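Local coordinates for hypothetical protein PH1789 (Pyrococcus horikoshii, PDB 1WR2) that is of unknown function but belongs to the ATP-grasp family, whose fold sets a small antiparallel sheet beside a larger one, at residues P174-A179 against E183-D188; I136-G141 against Q168-Y173; P215-N220 against G224-D229; G125-E128 against H134-M137; M78-N83 against A113-P118. One frame throughout, in Å; residues are numbered along the deposited sequence.

Interaction 1: P174-A179 against E183-D188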
# COMPACT_ATOMS: atom_id res chain seq x y z
N PRO A 174 -0.71 -19.48 14.04
CA PRO A 174 0.25 -20.59 13.98
C PRO A 174 1.05 -20.58 12.69
O PRO A 174 2.22 -20.98 12.67
CB PRO A 174 -0.65 -21.82 14.09
CG PRO A 174 -1.72 -21.34 15.02
CD PRO A 174 -2.04 -19.97 14.45
N ILE A 175 0.43 -20.12 11.62
CA ILE A 175 1.09 -20.05 10.32
C ILE A 175 2.25 -19.06 10.35
O ILE A 175 3.30 -19.31 9.75
CB ILE A 175 0.08 -19.64 9.23
CG1 ILE A 175 -1.00 -20.71 9.11
CG2 ILE A 175 0.80 -19.44 7.91
CD1 ILE A 175 -2.13 -20.36 8.18
N LEU A 176 2.07 -17.94 11.04
CA LEU A 176 3.12 -16.93 11.15
C LEU A 176 4.26 -17.42 12.03
O LEU A 176 5.42 -17.09 11.80
CB LEU A 176 2.55 -15.64 11.73
CG LEU A 176 1.48 -14.90 10.93
CD1 LEU A 176 1.04 -13.66 11.70
CD2 LEU A 176 2.04 -14.52 9.57
N ALA A 177 3.91 -18.18 13.06
CA ALA A 177 4.91 -18.71 13.98
C ALA A 177 5.73 -19.80 13.30
O ALA A 177 6.82 -20.14 13.75
CB ALA A 177 4.22 -19.27 15.22
N GLY A 178 5.20 -20.33 12.20
CA GLY A 178 5.89 -21.38 11.47
C GLY A 178 5.42 -22.76 11.87
O GLY A 178 5.83 -23.30 12.89
N ALA A 179 4.54 -23.34 11.05
CA ALA A 179 4.01 -24.67 11.31
C ALA A 179 4.82 -25.74 10.57
O ALA A 179 5.76 -26.32 11.13
CB ALA A 179 2.55 -24.74 10.88
N GLU A 183 9.98 -21.79 9.32
CA GLU A 183 10.57 -20.57 9.85
C GLU A 183 9.49 -19.54 10.15
O GLU A 183 8.63 -19.27 9.32
CB GLU A 183 11.57 -19.99 8.86
CG GLU A 183 12.85 -20.80 8.72
CD GLU A 183 13.73 -20.30 7.60
OE1 GLU A 183 14.06 -19.09 7.58
OE2 GLU A 183 14.10 -21.11 6.72
N PRO A 184 9.53 -18.95 11.35
CA PRO A 184 8.55 -17.94 11.75
C PRO A 184 8.76 -16.62 11.02
O PRO A 184 9.89 -16.24 10.73
CB PRO A 184 8.78 -17.81 13.25
CG PRO A 184 10.25 -18.02 13.36
CD PRO A 184 10.49 -19.20 12.45
N ALA A 185 7.66 -15.94 10.73
CA ALA A 185 7.72 -14.66 10.05
C ALA A 185 8.31 -13.64 11.03
O ALA A 185 8.45 -13.93 12.22
CB ALA A 185 6.33 -14.23 9.62
N ASP A 186 8.65 -12.47 10.52
CA ASP A 186 9.22 -11.43 11.38
C ASP A 186 8.09 -10.71 12.11
O ASP A 186 7.64 -9.65 11.68
CB ASP A 186 10.02 -10.44 10.54
CG ASP A 186 10.87 -9.51 11.39
OD1 ASP A 186 10.38 -9.06 12.45
OD2 ASP A 186 12.02 -9.23 11.00
N ILE A 187 7.66 -11.27 13.24
CA ILE A 187 6.59 -10.69 14.04
C ILE A 187 6.88 -9.27 14.50
O ILE A 187 6.02 -8.40 14.42
CB ILE A 187 6.32 -11.54 15.30
CG1 ILE A 187 6.04 -12.99 14.89
CG2 ILE A 187 5.15 -10.96 16.08
CD1 ILE A 187 4.88 -13.15 13.95
N ASP A 188 8.09 -9.05 15.00
CA ASP A 188 8.50 -7.73 15.48
C ASP A 188 8.33 -6.67 14.40
O ASP A 188 8.01 -5.51 14.67
CB ASP A 188 9.95 -7.77 15.95
CG ASP A 188 10.13 -8.61 17.21
OD1 ASP A 188 9.69 -9.78 17.22
OD2 ASP A 188 10.71 -8.09 18.18
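Leu-176 meets the terminal CD1 methyl of Ile-187 with its CB, while its carbonyl reaches over to Ala-185, where the last turn of helix 173-177 meets the loop leading into helix 187-203 of this ATP-grasp domain. CB of Leu-176 lies 4.1 Å from CD1 of Ile-187. The isoleucine gets there because its CG1 lies anti to the carbonyl carbon (chi1 -55°) and a second bend at chi2 carries CD1 back toward the short helix. Ala-185 points its methyl group at the same leucine, with CB 4.3 Å from Leu-176 CD2. Beside these apolar groups runs a backbone hydrogen bond, Ala-185 N to Leu-176 O at 2.7 Å, with an angle of 166° at the hydrogen and the donor nearly in line with the carbonyl.

Gly-178, with positive phi, is the first residue to leave helical geometry and passes close to the backbone of Glu-183 and Pro-184, its CA 4.1 Å from Glu-183 O. Asp-186, next along the loop after Ala-185, caps the start of helix 187-203 through OD1 to Ala-189 N, and its OD2 accepts a hydrogen bond from Gly-224 N. Leu-176 also touches Ile-167, Ile-170 and Phe-138, so its buried side chain ties the short helix to the sheet as well as to the loop. Pro-184 lies against the end of the helix, its CA 3.2 Å from Leu-176 O and its CB 3.1 Å from Ala-177 O.

Interaction 2: I136-G141 against Q168-Y173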
# COMPACT_ATOMS: atom_id res chain seq x y z
N ILE A 136 -7.76 -0.13 13.86
CA ILE A 136 -6.75 -0.74 13.03
C ILE A 136 -7.01 -2.26 13.03
O ILE A 136 -7.32 -2.84 14.07
CB ILE A 136 -5.35 -0.42 13.57
CG1 ILE A 136 -4.28 -0.98 12.63
CG2 ILE A 136 -5.20 -0.97 15.00
CD1 ILE A 136 -2.90 -0.36 12.86
N MET A 137 -6.91 -2.86 11.85
CA MET A 137 -7.16 -4.30 11.67
C MET A 137 -5.93 -5.01 11.13
O MET A 137 -5.11 -4.43 10.41
CB MET A 137 -8.30 -4.53 10.66
CG MET A 137 -9.72 -4.26 11.14
SD MET A 137 -10.07 -2.55 11.63
CE MET A 137 -10.32 -1.74 10.03
N PHE A 138 -5.82 -6.29 11.46
CA PHE A 138 -4.72 -7.12 11.01
C PHE A 138 -5.24 -8.51 10.68
O PHE A 138 -6.12 -9.03 11.36
CB PHE A 138 -3.64 -7.25 12.08
CG PHE A 138 -2.58 -8.25 11.73
CD1 PHE A 138 -1.64 -7.97 10.75
CD2 PHE A 138 -2.56 -9.50 12.34
CE1 PHE A 138 -0.69 -8.91 10.37
CE2 PHE A 138 -1.61 -10.46 11.98
CZ PHE A 138 -0.67 -10.16 10.99
N GLY A 139 -4.68 -9.11 9.63
CA GLY A 139 -5.06 -10.45 9.23
C GLY A 139 -4.20 -10.86 8.06
O GLY A 139 -3.54 -10.00 7.47
N LEU A 140 -4.18 -12.14 7.71
CA LEU A 140 -3.37 -12.58 6.57
C LEU A 140 -4.03 -12.17 5.27
O LEU A 140 -5.25 -11.98 5.20
CB LEU A 140 -3.19 -14.10 6.57
CG LEU A 140 -2.30 -14.73 7.64
CD1 LEU A 140 -2.07 -16.20 7.31
CD2 LEU A 140 -0.98 -14.01 7.71
N GLY A 141 -3.21 -12.03 4.23
CA GLY A 141 -3.73 -11.66 2.92
C GLY A 141 -3.97 -12.89 2.08
O GLY A 141 -4.26 -13.97 2.60
N GLN A 168 -1.50 -12.26 17.67
CA GLN A 168 -1.65 -13.61 18.19
C GLN A 168 -3.09 -14.11 18.20
O GLN A 168 -3.34 -15.32 18.26
CB GLN A 168 -1.08 -13.68 19.61
CG GLN A 168 0.35 -13.18 19.69
CD GLN A 168 0.92 -13.26 21.09
OE1 GLN A 168 0.23 -12.99 22.08
NE2 GLN A 168 2.20 -13.60 21.19
N GLU A 169 -4.04 -13.18 18.14
CA GLU A 169 -5.46 -13.53 18.17
C GLU A 169 -6.05 -14.06 16.86
O GLU A 169 -7.12 -14.66 16.87
CB GLU A 169 -6.27 -12.31 18.64
CG GLU A 169 -5.85 -11.79 20.00
CD GLU A 169 -6.70 -10.62 20.48
OE1 GLU A 169 -7.07 -9.77 19.64
OE2 GLU A 169 -6.99 -10.56 21.69
N ILE A 170 -5.37 -13.86 15.73
CA ILE A 170 -5.91 -14.36 14.47
C ILE A 170 -5.78 -15.88 14.42
O ILE A 170 -4.82 -16.45 14.92
CB ILE A 170 -5.18 -13.76 13.23
CG1 ILE A 170 -3.68 -14.07 13.28
CG2 ILE A 170 -5.43 -12.24 13.16
CD1 ILE A 170 -2.92 -13.64 12.04
N LYS A 171 -6.77 -16.53 13.81
CA LYS A 171 -6.75 -17.99 13.72
C LYS A 171 -5.50 -18.48 13.00
O LYS A 171 -4.93 -19.51 13.35
CB LYS A 171 -7.98 -18.49 12.99
CG LYS A 171 -9.30 -18.13 13.66
CD LYS A 171 -10.46 -18.90 13.03
CE LYS A 171 -11.79 -18.46 13.60
NZ LYS A 171 -12.00 -17.00 13.36
N ALA A 172 -5.06 -17.72 12.00
CA ALA A 172 -3.89 -18.09 11.22
C ALA A 172 -2.57 -17.77 11.89
O ALA A 172 -1.52 -17.81 11.25
CB ALA A 172 -3.95 -17.42 9.86
N TYR A 173 -2.60 -17.45 13.18
CA TYR A 173 -1.36 -17.12 13.89
C TYR A 173 -0.31 -18.22 13.81
O TYR A 173 0.88 -17.94 13.59
CB TYR A 173 -1.62 -16.82 15.36
CG TYR A 173 -0.32 -16.59 16.08
CD1 TYR A 173 0.42 -15.43 15.85
CD2 TYR A 173 0.23 -17.58 16.89
CE1 TYR A 173 1.67 -15.26 16.41
CE2 TYR A 173 1.50 -17.42 17.46
CZ TYR A 173 2.21 -16.25 17.21
OH TYR A 173 3.46 -16.09 17.75
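Phe-138 and Ile-170 meet because of their first torsions: CG of the phenylalanine lies anti to the backbone N (chi1 172°), which swings the ring out from the strand, and CG1 of Ile-170 sits between its own backbone N and carbonyl carbon (chi1 58°), with chi2 extended to carry CD1 forward. The two side chains cross at about a right angle. CD1 of Ile-170 approaches the ring obliquely, 3.4 Å from Phe-138 CE2, while the other branch, CG2, lies 3.7 Å from Phe-138 O and 4.3 Å from Gly-139 CA. The isoleucine thus straddles ring and backbone.

Two residues further along the strand, Leu-140 sends CD1 against the methyl group of Ala-172, 3.4 Å from its CB, a pair tighter than ordinary van der Waals contact. Ile-170 to Tyr-173 form a type I beta turn, closed by a bond from Tyr-173 N to Ile-170 O of 3.0 Å, which presents Ile-170 and Ala-172 to the same strand. No hydrogen bond crosses the contact. The turn is fixed from outside by Asp-150, whose carboxylate oxygens accept from Lys-171 N and Ala-172 N.

Strand 133-140 runs between strands 120-129 and 152-155 in the large antiparallel sheet; Phe-138 also touches Val-122 of strand 120-129 and Ile-190 of helix 187-203, and the turn links helix 160-168 to helix 173-177.

Interaction 3: P215-N220 against G224-D229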
# COMPACT_ATOMS: atom_id res chain seq x y z
N PRO A 215 -1.02 -5.24 -0.83
CA PRO A 215 -0.45 -6.18 0.14
C PRO A 215 0.81 -5.73 0.85
O PRO A 215 1.43 -4.72 0.50
CB PRO A 215 -0.21 -7.44 -0.69
CG PRO A 215 0.16 -6.88 -2.02
CD PRO A 215 -0.77 -5.70 -2.21
N VAL A 216 1.17 -6.49 1.88
CA VAL A 216 2.39 -6.26 2.65
C VAL A 216 3.06 -7.63 2.68
O VAL A 216 2.39 -8.63 2.94
CB VAL A 216 2.10 -5.86 4.11
CG1 VAL A 216 3.40 -5.88 4.92
CG2 VAL A 216 1.47 -4.48 4.17
N PHE A 217 4.35 -7.70 2.40
CA PHE A 217 5.04 -8.98 2.44
C PHE A 217 5.87 -9.01 3.72
O PHE A 217 6.59 -8.05 4.02
CB PHE A 217 5.99 -9.17 1.24
CG PHE A 217 5.29 -9.33 -0.09
CD1 PHE A 217 4.01 -9.87 -0.16
CD2 PHE A 217 5.94 -9.00 -1.27
CE1 PHE A 217 3.39 -10.07 -1.39
CE2 PHE A 217 5.33 -9.20 -2.50
CZ PHE A 217 4.05 -9.73 -2.56
N VAL A 218 5.76 -10.09 4.48
CA VAL A 218 6.53 -10.23 5.71
C VAL A 218 7.53 -11.36 5.56
O VAL A 218 7.17 -12.50 5.28
CB VAL A 218 5.62 -10.52 6.92
CG1 VAL A 218 6.46 -10.63 8.19
CG2 VAL A 218 4.60 -9.40 7.09
N TYR A 219 8.80 -11.03 5.73
CA TYR A 219 9.87 -12.00 5.59
C TYR A 219 10.18 -12.69 6.92
O TYR A 219 9.59 -12.37 7.95
CB TYR A 219 11.11 -11.32 5.03
CG TYR A 219 10.84 -10.61 3.72
CD1 TYR A 219 10.36 -11.31 2.62
CD2 TYR A 219 11.07 -9.24 3.59
CE1 TYR A 219 10.10 -10.66 1.41
CE2 TYR A 219 10.81 -8.58 2.39
CZ TYR A 219 10.33 -9.30 1.31
OH TYR A 219 10.10 -8.66 0.11
N ASN A 220 11.10 -13.65 6.89
CA ASN A 220 11.44 -14.39 8.09
C ASN A 220 12.04 -13.52 9.18
O ASN A 220 12.38 -12.36 8.97
CB ASN A 220 12.38 -15.54 7.74
CG ASN A 220 11.83 -16.41 6.63
OD1 ASN A 220 10.64 -16.76 6.63
ND2 ASN A 220 12.68 -16.77 5.68
N GLY A 224 12.74 -7.98 8.49
CA GLY A 224 11.64 -7.06 8.23
C GLY A 224 10.50 -7.43 7.30
O GLY A 224 10.17 -8.60 7.10
N ALA A 225 9.88 -6.39 6.74
CA ALA A 225 8.76 -6.55 5.83
C ALA A 225 8.75 -5.41 4.82
O ALA A 225 9.54 -4.47 4.93
CB ALA A 225 7.46 -6.56 6.61
N VAL A 226 7.84 -5.48 3.85
CA VAL A 226 7.74 -4.45 2.83
C VAL A 226 6.29 -4.24 2.38
O VAL A 226 5.54 -5.19 2.18
CB VAL A 226 8.63 -4.80 1.61
CG1 VAL A 226 8.08 -6.01 0.88
CG2 VAL A 226 8.74 -3.61 0.68
N ILE A 227 5.91 -2.97 2.22
CA ILE A 227 4.56 -2.61 1.79
C ILE A 227 4.53 -2.58 0.26
O ILE A 227 5.29 -1.85 -0.37
CB ILE A 227 4.18 -1.22 2.33
CG1 ILE A 227 4.15 -1.27 3.86
CG2 ILE A 227 2.85 -0.78 1.76
CD1 ILE A 227 4.11 0.11 4.51
N VAL A 228 3.65 -3.37 -0.34
CA VAL A 228 3.57 -3.44 -1.79
C VAL A 228 2.60 -2.46 -2.43
O VAL A 228 2.87 -1.91 -3.50
CB VAL A 228 3.24 -4.88 -2.23
CG1 VAL A 228 3.20 -4.98 -3.75
CG2 VAL A 228 4.29 -5.83 -1.66
N ASP A 229 1.45 -2.25 -1.80
CA ASP A 229 0.46 -1.31 -2.34
C ASP A 229 -0.24 -0.71 -1.12
O ASP A 229 -0.16 -1.27 -0.03
CB ASP A 229 -0.56 -2.05 -3.21
CG ASP A 229 -1.29 -1.12 -4.17
OD1 ASP A 229 -1.43 0.08 -3.86
OD2 ASP A 229 -1.74 -1.59 -5.23
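Phe-217 and Val-228 pack closely at one end of this antiparallel hairpin in a CH-pi contact: the valine CG2 rests over one face of the ring, 3.7 Å from its centroid and 19° off the ring normal, displaced toward the rim. Beside it, Pro-215 puts CG 3.7 Å from Val-228 CB. CB of Phe-217 touches CG1 of Val-226, 3.8 Å away; that methyl is directed by chi1 of 68°, between the backbone N and the carbonyl carbon, and also meets the hydroxyl end of Tyr-219.

Side chains on the other face touch each other at longer range, Val-216 CG2 to Ile-227 CG1 4.2 Å and Val-218 CG2 to Ala-225 CB 4.1 Å, but lie under helix 187-203. The looser, partly exposed side is the turn end, where Asn-220 points away from the partner strand and the pairing comes down to Tyr-219 N bound to Gly-224 O.

Phe-217 N binds Val-226 O at 2.8 Å and Val-226 N binds Phe-217 O at 2.9 Å. Pro-215 O takes Val-228 N at 2.7 Å and, weakly, Asp-229 N. The polar side chains find their partners outside the hairpin: Tyr-219 OH bonds to Lys-117 O and its ring forms a cation-pi pair with that lysine, while Asp-229 OD2 makes a salt bridge to Lys-71. The chemistry implies a hairpin held by backbone bonds and apolar packing, including a CH-pi contact, whose polar groups fasten it to other parts of the chain.

Interaction 4: G125-E128 against H134-M137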
# COMPACT_ATOMS: atom_id res chain seq x y z
N GLY A 125 -5.52 -2.87 7.87
CA GLY A 125 -6.57 -1.95 7.48
C GLY A 125 -6.95 -0.96 8.57
O GLY A 125 -6.71 -1.21 9.76
N VAL A 126 -7.54 0.15 8.16
CA VAL A 126 -7.97 1.20 9.07
C VAL A 126 -9.31 1.75 8.60
O VAL A 126 -9.50 2.07 7.43
CB VAL A 126 -6.95 2.36 9.13
CG1 VAL A 126 -7.52 3.53 9.92
CG2 VAL A 126 -5.66 1.87 9.78
N THR A 127 -10.26 1.80 9.52
CA THR A 127 -11.58 2.35 9.23
C THR A 127 -11.92 3.25 10.40
O THR A 127 -11.27 3.19 11.44
CB THR A 127 -12.65 1.24 9.12
OG1 THR A 127 -12.74 0.52 10.35
CG2 THR A 127 -12.30 0.28 7.99
N GLU A 128 -12.93 4.09 10.21
CA GLU A 128 -13.38 5.00 11.26
C GLU A 128 -14.84 4.73 11.58
O GLU A 128 -15.70 4.78 10.69
CB GLU A 128 -13.23 6.46 10.83
CG GLU A 128 -13.68 7.43 11.91
CD GLU A 128 -13.57 8.87 11.48
OE1 GLU A 128 -14.24 9.25 10.50
OE2 GLU A 128 -12.80 9.62 12.13
N HIS A 134 -11.32 5.73 14.95
CA HIS A 134 -10.52 4.86 14.10
C HIS A 134 -10.12 3.54 14.74
O HIS A 134 -9.84 3.46 15.93
CB HIS A 134 -9.24 5.56 13.62
CG HIS A 134 -9.49 6.68 12.66
ND1 HIS A 134 -9.72 7.98 13.07
CD2 HIS A 134 -9.57 6.70 11.31
CE1 HIS A 134 -9.92 8.75 12.01
NE2 HIS A 134 -9.83 7.99 10.93
N ALA A 135 -10.11 2.50 13.91
CA ALA A 135 -9.72 1.18 14.35
C ALA A 135 -8.73 0.62 13.35
O ALA A 135 -8.82 0.89 12.15
CB ALA A 135 -10.94 0.28 14.45
N ILE A 136 -7.76 -0.13 13.86
CA ILE A 136 -6.75 -0.74 13.03
C ILE A 136 -7.01 -2.26 13.03
O ILE A 136 -7.32 -2.84 14.07
CB ILE A 136 -5.35 -0.42 13.57
CG1 ILE A 136 -4.28 -0.98 12.63
CG2 ILE A 136 -5.20 -0.97 15.00
CD1 ILE A 136 -2.90 -0.36 12.86
N MET A 137 -6.91 -2.86 11.85
CA MET A 137 -7.16 -4.30 11.67
C MET A 137 -5.93 -5.01 11.13
O MET A 137 -5.11 -4.43 10.41
CB MET A 137 -8.30 -4.53 10.66
CG MET A 137 -9.72 -4.26 11.14
SD MET A 137 -10.07 -2.55 11.63
CE MET A 137 -10.32 -1.74 10.03
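Glu-128 and His-134 face each other on the side of the hairpin that also carries Val-126 and Ile-136. CB of the glutamate sits over one face of the imidazole, 3.9 Å from its centroid and offset toward the rim, and the extended side chain then runs along the ring until OE2 comes 3.0 Å from His-134 CE1. Carboxylate and ring planes are 43° apart. Next to them, Val-126 sets CG1 4.0 Å from His-134 CD2.

On the other face the bent chain of Met-137 passes over Gly-125 to Thr-127: bends at chi2 (63°) and chi3 (79°) bring CE 3.3 Å from Thr-127 OG1 and 3.5 Å from its CG2, a tight fit at the methyl.

Beneath these side chains are the backbone pairs. Gly-125 with Met-137 and Thr-127 with Ala-135 are the hydrogen-bonded pairs, the shortest bond being Met-137 N to Gly-125 O at 2.7 Å; CA-H...O contacts fill in between.

Further out, His-134 NE2 is bound to Ile-208 O, which helps to fix the ring's rotation, and Glu-128 OE2 makes a salt bridge to Lys-235, which probably stabilises its negative charge. Val-126 and Ile-136 press on Val-197 of helix 187-203. The whole is an antiparallel beta hairpin, strands 120-129 and 133-140, part of the large sheet of the ATP-grasp fold, with the Val-126 and Ile-136 face packed on helix 187-203.

Interaction 5: M78-N83 against A113-P118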
# COMPACT_ATOMS: atom_id res chain seq x y z
N MET A 78 1.29 -3.93 -14.71
CA MET A 78 2.00 -4.99 -15.44
C MET A 78 3.26 -5.40 -14.66
O MET A 78 4.07 -4.56 -14.28
CB MET A 78 2.37 -4.53 -16.85
CG MET A 78 1.17 -4.39 -17.79
SD MET A 78 0.31 -5.97 -18.09
CE MET A 78 -1.08 -5.41 -19.08
N LEU A 79 3.41 -6.70 -14.45
CA LEU A 79 4.53 -7.22 -13.68
C LEU A 79 5.68 -7.86 -14.46
O LEU A 79 5.59 -8.09 -15.66
CB LEU A 79 4.00 -8.24 -12.67
CG LEU A 79 2.82 -7.85 -11.77
CD1 LEU A 79 2.51 -9.02 -10.85
CD2 LEU A 79 3.15 -6.62 -10.95
N ASN A 80 6.76 -8.12 -13.73
CA ASN A 80 7.97 -8.75 -14.24
C ASN A 80 8.40 -8.36 -15.65
O ASN A 80 8.63 -9.21 -16.51
CB ASN A 80 7.83 -10.27 -14.13
CG ASN A 80 9.17 -10.98 -14.15
OD1 ASN A 80 9.82 -11.14 -13.11
ND2 ASN A 80 9.58 -11.43 -15.33
N ILE A 81 8.52 -7.05 -15.87
CA ILE A 81 8.96 -6.51 -17.15
C ILE A 81 10.48 -6.68 -17.17
O ILE A 81 11.19 -6.02 -16.42
CB ILE A 81 8.61 -5.02 -17.26
CG1 ILE A 81 7.08 -4.85 -17.23
CG2 ILE A 81 9.24 -4.44 -18.50
CD1 ILE A 81 6.60 -3.42 -17.05
N LYS A 82 10.97 -7.57 -18.03
CA LYS A 82 12.40 -7.86 -18.07
C LYS A 82 13.33 -6.93 -18.82
O LYS A 82 14.53 -6.89 -18.53
CB LYS A 82 12.60 -9.29 -18.58
CG LYS A 82 11.74 -10.32 -17.85
CD LYS A 82 12.20 -11.75 -18.10
CE LYS A 82 12.31 -12.08 -19.58
NZ LYS A 82 13.50 -11.42 -20.21
N ASN A 83 12.81 -6.17 -19.78
CA ASN A 83 13.68 -5.28 -20.53
C ASN A 83 12.98 -4.05 -21.10
O ASN A 83 11.78 -3.87 -20.95
CB ASN A 83 14.34 -6.05 -21.67
CG ASN A 83 13.32 -6.69 -22.60
OD1 ASN A 83 12.50 -6.00 -23.21
ND2 ASN A 83 13.37 -8.02 -22.71
N ALA A 113 8.22 0.48 -10.28
CA ALA A 113 8.67 -0.09 -9.03
C ALA A 113 9.44 -1.38 -9.24
O ALA A 113 9.48 -1.93 -10.34
CB ALA A 113 7.48 -0.35 -8.12
N PRO A 114 10.06 -1.90 -8.17
CA PRO A 114 10.83 -3.13 -8.30
C PRO A 114 9.97 -4.38 -8.08
O PRO A 114 8.86 -4.31 -7.54
CB PRO A 114 11.89 -2.98 -7.22
CG PRO A 114 11.11 -2.29 -6.11
CD PRO A 114 10.32 -1.24 -6.87
N MET A 115 10.48 -5.51 -8.55
CA MET A 115 9.81 -6.79 -8.36
C MET A 115 10.31 -7.26 -7.00
O MET A 115 11.42 -7.79 -6.88
CB MET A 115 10.21 -7.78 -9.45
CG MET A 115 9.41 -7.65 -10.74
SD MET A 115 7.67 -8.10 -10.51
CE MET A 115 7.81 -9.89 -10.47
N LEU A 116 9.49 -7.04 -5.98
CA LEU A 116 9.87 -7.40 -4.62
C LEU A 116 9.85 -8.91 -4.38
O LEU A 116 9.04 -9.64 -4.94
CB LEU A 116 8.94 -6.71 -3.63
CG LEU A 116 8.98 -5.17 -3.66
CD1 LEU A 116 7.89 -4.62 -2.77
CD2 LEU A 116 10.36 -4.69 -3.20
N LYS A 117 10.78 -9.37 -3.54
CA LYS A 117 10.84 -10.78 -3.22
C LYS A 117 9.57 -11.11 -2.44
O LYS A 117 9.23 -10.45 -1.46
CB LYS A 117 12.05 -11.10 -2.34
CG LYS A 117 12.21 -12.59 -2.07
CD LYS A 117 12.88 -12.85 -0.72
CE LYS A 117 14.21 -12.14 -0.60
NZ LYS A 117 14.82 -12.39 0.73
N PRO A 118 8.83 -12.15 -2.88
CA PRO A 118 7.61 -12.51 -2.18
C PRO A 118 7.88 -12.95 -0.74
O PRO A 118 8.97 -13.42 -0.41
CB PRO A 118 7.03 -13.62 -3.04
CG PRO A 118 8.24 -14.25 -3.65
CD PRO A 118 9.07 -13.05 -4.03
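Met-115 lays its bent side chain against the backbone N and side chain of Asn-80. CG lies anti to the carbonyl carbon, and bends at chi2 (-67°) and chi3 (-77°) bring SD to Asn-80 N and CE to the asparagine side chain. Asn-80 N donates a hydrogen bond to Met-115 SD, 3.3 Å long with an angle of 149° at the hydrogen, a weak bond, as expected for a thioether sulfur acceptor. The asparagine holds its CG anti to the backbone N, and CE of Met-115 reaches 3.5 Å from Asn-80 OD1 and 3.7 Å from its CB, the two side chains crossing at about a right angle. Asn-80 has a left-handed backbone conformation, with positive phi and psi, within the strand. Leu-79 adds a looser touch, its CB 4.3 Å from Met-115 SD.

The contact is small and lies at the surface. Strands 77-81 and 109-114 are not direct neighbours in the small antiparallel sheet, since strand 59-64 runs between them; Met-115, just past the end of strand 109-114, bridges that gap beside Val-60 and Pro-58, while Met-78 and Ile-81 pack on helix 84-101.

Along the chain the contacts open in the order interaction 5, 4, 2, 1, 3. Interactions 2, 3 and 4 all reach the six-stranded antiparallel sheet: 4 and 2 share strand 133-140 with centres 14 Å apart, and 3 lies on the hairpin of strands 208-218 and 225-234. Interaction 1 lies at the surface, about 12 Å from interaction 2 and 13 Å from interaction 3 between centres, touching the former through Leu-176 and the latter through Asp-186. Interaction 5 belongs to the small sheet, about 30 Å from interaction 4 between centres, yet Lys-117 reaches Tyr-219 of interaction 3. Segment 113-118 thus leads from the small sheet to that hairpin, where the two parts of the domain meet.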